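Local structure of OBCA, Oxalate Biosynthetic Component A (Burkholderia glumae, 4NNB) at residues 25-30 against 184-189. The protein is an oxalate biosynthetic component A protein, with a family N-terminal region and a region related to the TIM-barrel beta-keto acid cleavage enzyme family. Numbering follows the deposited sequence.
Sequences ATFIPS and IACAAG
F27 reaches across to C186, A187, A188 and G189, bringing the outer end of its ring to a run of backbone that carries only small side chains. With CG anti to the backbone N (chi1 175°), the ring swings out from its strand, and its far end, CZ, comes 3.2 Å from the carbonyl O of A187. That oxygen lies at the ring edge, near its plane, where the slightly positive C-H groups suit a carbonyl. C186 approaches obliquely: its CB is 3.8 Å from F27 CE2, and SG sits 4.5 Å from the ring centroid in a sulfur-aromatic contact. A small, polarisable thiol fits beside the phenyl here.

The side chain of I28 leaves the backbone away from 184-189 and touches W54 and L241, while its backbone meets G189: G189 CA makes a CA-H...O contact of 3.4 Å with I28 O. The backbone angles of G189 (phi 165°, psi -142°) are ones to which glycine is well suited. P29 pairs with G189 as an antiparallel non-hydrogen-bonded pair, so its lack of an N-H costs this pairing nothing; it is also the N-cap residue of helix 30-33. S30, the first residue of that helix, donates its N-H to A188 O at 3.0 Å, almost straight at the hydrogen, while its OG packs 3.3 Å from G189 CA.

Within this chain, strand 27-29 is an outer strand of a three-stranded antiparallel sheet, with 189-191 in the middle and 55-57 beyond. The segment 184-189 leads out of strand 184-185, which pairs with 62-66 in a second antiparallel sheet, and so connects the two. Y158 of strand 155-159, in that second sheet, stacks on the F27 ring and also touches C186.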
loop_
_atom_site.group_PDB
_atom_site.type_symbol
_atom_site.label_atom_id
_atom_site.label_comp_id
_atom_site.label_asym_id
_atom_site.label_seq_id
_atom_site.Cartn_x
_atom_site.Cartn_y
_atom_site.Cartn_z
ATOM N N ALA A 25 6.065 7.592 20.998
ATOM C CA ALA A 25 4.889 7.426 21.843
ATOM C C ALA A 25 3.645 7.186 21.002
ATOM O O ALA A 25 3.505 7.744 19.914
ATOM C CB ALA A 25 4.697 8.642 22.719
ATOM N N THR A 26 2.730 6.371 21.517
ATOM C CA THR A 26 1.513 6.053 20.782
ATOM C C THR A 26 0.275 6.497 21.536
ATOM O O THR A 26 -0.849 6.310 21.068
ATOM C CB THR A 26 1.415 4.549 20.469
ATOM O OG1 THR A 26 1.482 3.796 21.693
ATOM C CG2 THR A 26 2.553 4.126 19.544
ATOM N N PHE A 27 0.485 7.100 22.701
ATOM C CA PHE A 27 -0.618 7.618 23.504
ATOM C C PHE A 27 -0.179 8.892 24.215
ATOM O O PHE A 27 0.910 8.956 24.801
ATOM C CB PHE A 27 -1.085 6.571 24.521
ATOM C CG PHE A 27 -2.147 7.065 25.479
ATOM C CD1 PHE A 27 -3.442 7.315 25.043
ATOM C CD2 PHE A 27 -1.849 7.256 26.821
ATOM C CE1 PHE A 27 -4.419 7.762 25.922
ATOM C CE2 PHE A 27 -2.823 7.705 27.711
ATOM C CZ PHE A 27 -4.108 7.955 27.261
ATOM N N ILE A 28 -1.021 9.916 24.132
ATOM C CA ILE A 28 -0.770 11.181 24.805
ATOM C C ILE A 28 -1.945 11.453 25.717
ATOM O O ILE A 28 -3.045 11.734 25.249
ATOM C CB ILE A 28 -0.633 12.344 23.799
ATOM C CG1 ILE A 28 0.504 12.063 22.814
ATOM C CG2 ILE A 28 -0.401 13.656 24.529
ATOM C CD1 ILE A 28 0.574 13.020 21.636
ATOM N N PRO A 29 -1.720 11.351 27.033
ATOM C CA PRO A 29 -2.759 11.607 28.041
ATOM C C PRO A 29 -3.271 13.057 28.022
ATOM O O PRO A 29 -2.471 13.992 27.964
ATOM C CB PRO A 29 -2.044 11.307 29.365
ATOM C CG PRO A 29 -0.577 11.428 29.057
ATOM C CD PRO A 29 -0.431 10.972 27.639
ATOM N N SER A 30 -4.591 13.220 28.062
ATOM C CA SER A 30 -5.238 14.534 28.029
ATOM C C SER A 30 -4.689 15.511 29.064
ATOM O O SER A 30 -4.439 16.678 28.755
ATOM C CB SER A 30 -6.747 14.391 28.228
ATOM O OG SER A 30 -7.390 14.004 27.034
ATOM N N ILE A 184 -0.514 -1.108 31.669
ATOM C CA ILE A 184 -1.088 -0.272 32.728
ATOM C C ILE A 184 -2.308 0.502 32.237
ATOM O O ILE A 184 -2.325 1.022 31.115
ATOM C CB ILE A 184 -0.023 0.689 33.320
ATOM C CG1 ILE A 184 1.087 -0.117 33.994
ATOM C CG2 ILE A 184 -0.630 1.641 34.327
ATOM C CD1 ILE A 184 1.997 0.720 34.872
ATOM N N ALA A 185 -3.332 0.557 33.083
ATOM C CA ALA A 185 -4.561 1.304 32.810
ATOM C C ALA A 185 -4.293 2.779 32.500
ATOM O O ALA A 185 -3.480 3.422 33.161
ATOM C CB ALA A 185 -5.517 1.177 33.994
ATOM N N CYS A 186 -4.990 3.316 31.502
ATOM C CA CYS A 186 -4.758 4.690 31.078
ATOM C C CYS A 186 -5.961 5.604 31.298
ATOM O O CYS A 186 -7.112 5.168 31.257
ATOM C CB CYS A 186 -4.369 4.735 29.600
ATOM S SG CYS A 186 -2.725 4.107 29.256
ATOM N N ALA A 187 -5.677 6.885 31.507
ATOM C CA ALA A 187 -6.717 7.910 31.505
ATOM C C ALA A 187 -7.105 8.269 30.066
ATOM O O ALA A 187 -6.684 7.612 29.109
ATOM C CB ALA A 187 -6.250 9.139 32.258
ATOM N N ALA A 188 -7.913 9.312 29.911
ATOM C CA ALA A 188 -8.382 9.706 28.588
ATOM C C ALA A 188 -7.254 10.374 27.823
ATOM O O ALA A 188 -6.264 10.803 28.417
ATOM C CB ALA A 188 -9.567 10.639 28.706
ATOM N N GLY A 189 -7.383 10.459 26.505
ATOM C CA GLY A 189 -6.364 11.147 25.735
ATOM C C GLY A 189 -6.368 10.931 24.234
ATOM O O GLY A 189 -7.422 10.848 23.594
#